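Long-range contact in phosphatidylserine synthase (PDB 3HSI), which belongs to the phospholipase D superfamily and carries the mixed sheets flanked by helices found in such enzymes: residues Ile53-Ala57 against Ile191-Leu195. Numbering follows the deposited sequence.
Sequences IYVTA and INDYL
Strand 53-56 and helix 191-195, nearest at Tyr54 and Ile191 with their CA atoms 8.4 Å apart, run in roughly the same direction, their axes 31° apart and 11.7 Å from each other at closest approach. Tyr54 and Thr56 both point from the strand toward the helix, while Val55 between them points away. Ile191 is the central apolar piece. Its CG2 methyl comes up in the plane of the Tyr54 ring, at the edge, with CG2 3.6 Å from Tyr54 CD1, and the two side chains run alongside each other, pointing opposite ways. The other branch of Ile191, with CG1 anti to the carbonyl carbon, carries CD1 between Tyr54 and Thr56, meeting the threonine tip to tip at 4.0 Å from Ile191 CD1 to Thr56 CG2. That same threonine methyl also meets Leu195, whose CD1 lies 3.7 Å from Thr56 CG2, Leu195 coming in roughly perpendicular to Thr56. Ile191 and Leu195, joined by a wider pi-type turn, thus both touch Thr56 CG2. At the polar end, Asn192 ND2 donates to Tyr54 OH over 3.0 Å; the bond is nearly straight at 165°, and the hydroxyl sits almost in the amide plane, although ring and amide planes are 60° apart. ND2 also bonds to Val188 O one turn earlier, which helps fix the amide's rotation. The strongest polar partner of Tyr54 OH is Asp84, whose OD2 hydrogen-bonds it at the start of strand 84-90, so the hydroxyl links helix and sheet. Leu88 of that strand touches Thr56, Ile191 and Leu195, continuing the apolar layer. The whole is a helix packed on the face of a mixed beta-sheet, as expected of the alpha/beta architecture of the phospholipase D superfamily: helix 181-195 lies against parallel strands 52-56 and 84-90.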
loop_
_atom_site.group_PDB
_atom_site.type_symbol
_atom_site.label_atom_id
_atom_site.label_comp_id
_atom_site.label_asym_id
_atom_site.label_seq_id
_atom_site.Cartn_x
_atom_site.Cartn_y
_atom_site.Cartn_z
ATOM N N ILE C 53 -31.832 -5.710 -12.780
ATOM C CA ILE C 53 -30.933 -6.665 -12.183
ATOM C C ILE C 53 -29.570 -6.007 -12.076
ATOM O O ILE C 53 -28.918 -5.752 -13.099
ATOM C CB ILE C 53 -30.819 -7.976 -13.005
ATOM C CG1 ILE C 53 -32.164 -8.744 -13.008
ATOM C CG2 ILE C 53 -29.679 -8.860 -12.448
ATOM C CD1 ILE C 53 -32.252 -9.898 -14.024
ATOM N N TYR C 54 -29.180 -5.704 -10.845
ATOM C CA TYR C 54 -27.857 -5.182 -10.516
ATOM C C TYR C 54 -27.104 -6.208 -9.690
ATOM O O TYR C 54 -27.670 -6.815 -8.758
ATOM C CB TYR C 54 -27.949 -3.858 -9.729
ATOM C CG TYR C 54 -28.338 -2.633 -10.576
ATOM C CD1 TYR C 54 -27.434 -1.563 -10.757
ATOM C CD2 TYR C 54 -29.581 -2.558 -11.203
ATOM C CE1 TYR C 54 -27.773 -0.447 -11.529
ATOM C CE2 TYR C 54 -29.935 -1.445 -11.984
ATOM C CZ TYR C 54 -29.026 -0.395 -12.139
ATOM O OH TYR C 54 -29.378 0.699 -12.891
ATOM N N VAL C 55 -25.839 -6.376 -10.029
ATOM C CA VAL C 55 -24.935 -7.312 -9.397
ATOM C C VAL C 55 -23.593 -6.594 -9.261
ATOM O O VAL C 55 -23.128 -5.999 -10.239
ATOM C CB VAL C 55 -24.745 -8.560 -10.287
ATOM C CG1 VAL C 55 -23.568 -9.399 -9.817
ATOM C CG2 VAL C 55 -26.016 -9.418 -10.320
ATOM N N THR C 56 -23.037 -6.576 -8.046
ATOM C CA THR C 56 -21.636 -6.213 -7.800
ATOM C C THR C 56 -21.055 -7.476 -7.189
ATOM O O THR C 56 -21.607 -7.994 -6.245
ATOM C CB THR C 56 -21.414 -5.030 -6.758
ATOM O OG1 THR C 56 -22.107 -5.337 -5.526
ATOM C CG2 THR C 56 -21.901 -3.718 -7.274
ATOM N N ALA C 57 -19.987 -8.003 -7.773
ATOM C CA ALA C 57 -19.312 -9.180 -7.244
ATOM C C ALA C 57 -17.828 -8.991 -7.527
ATOM O O ALA C 57 -17.457 -8.116 -8.321
ATOM C CB ALA C 57 -19.856 -10.456 -7.891
ATOM N N ILE C 191 -24.867 2.403 -6.672
ATOM C CA ILE C 191 -24.204 1.830 -7.824
ATOM C C ILE C 191 -24.183 2.842 -8.952
ATOM O O ILE C 191 -23.115 3.131 -9.494
ATOM C CB ILE C 191 -24.865 0.509 -8.261
ATOM C CG1 ILE C 191 -24.545 -0.582 -7.209
ATOM C CG2 ILE C 191 -24.398 0.096 -9.654
ATOM C CD1 ILE C 191 -25.383 -1.812 -7.392
ATOM N N ASN C 192 -25.354 3.397 -9.277
ATOM C CA ASN C 192 -25.446 4.371 -10.345
ATOM C C ASN C 192 -24.689 5.647 -10.016
ATOM O O ASN C 192 -23.917 6.111 -10.842
ATOM C CB ASN C 192 -26.899 4.734 -10.657
ATOM C CG ASN C 192 -27.531 3.799 -11.649
ATOM O OD1 ASN C 192 -27.311 3.927 -12.849
ATOM N ND2 ASN C 192 -28.355 2.877 -11.164
ATOM N N ASP C 193 -24.906 6.185 -8.813
ATOM C CA ASP C 193 -24.352 7.473 -8.390
ATOM C C ASP C 193 -22.879 7.428 -8.084
ATOM O O ASP C 193 -22.186 8.392 -8.381
ATOM C CB ASP C 193 -25.064 8.027 -7.142
ATOM C CG ASP C 193 -26.514 8.391 -7.401
ATOM O OD1 ASP C 193 -26.992 8.280 -8.557
ATOM O OD2 ASP C 193 -27.203 8.793 -6.441
ATOM N N TYR C 194 -22.403 6.345 -7.468
ATOM C CA TYR C 194 -21.008 6.295 -7.022
ATOM C C TYR C 194 -20.097 5.269 -7.711
ATOM O O TYR C 194 -18.975 5.601 -8.088
ATOM C CB TYR C 194 -20.934 6.131 -5.505
ATOM C CG TYR C 194 -21.381 7.377 -4.778
ATOM C CD1 TYR C 194 -20.588 8.533 -4.804
ATOM C CD2 TYR C 194 -22.592 7.413 -4.092
ATOM C CE1 TYR C 194 -20.991 9.697 -4.185
ATOM C CE2 TYR C 194 -23.012 8.593 -3.432
ATOM C CZ TYR C 194 -22.206 9.725 -3.503
ATOM O OH TYR C 194 -22.576 10.882 -2.880
ATOM N N LEU C 195 -20.558 4.036 -7.872
ATOM C CA LEU C 195 -19.695 3.007 -8.443
ATOM C C LEU C 195 -19.492 3.181 -9.932
ATOM O O LEU C 195 -18.368 3.119 -10.393
ATOM C CB LEU C 195 -20.203 1.589 -8.148
ATOM C CG LEU C 195 -19.848 1.009 -6.795
ATOM C CD1 LEU C 195 -20.283 -0.461 -6.746
ATOM C CD2 LEU C 195 -18.352 1.136 -6.530
#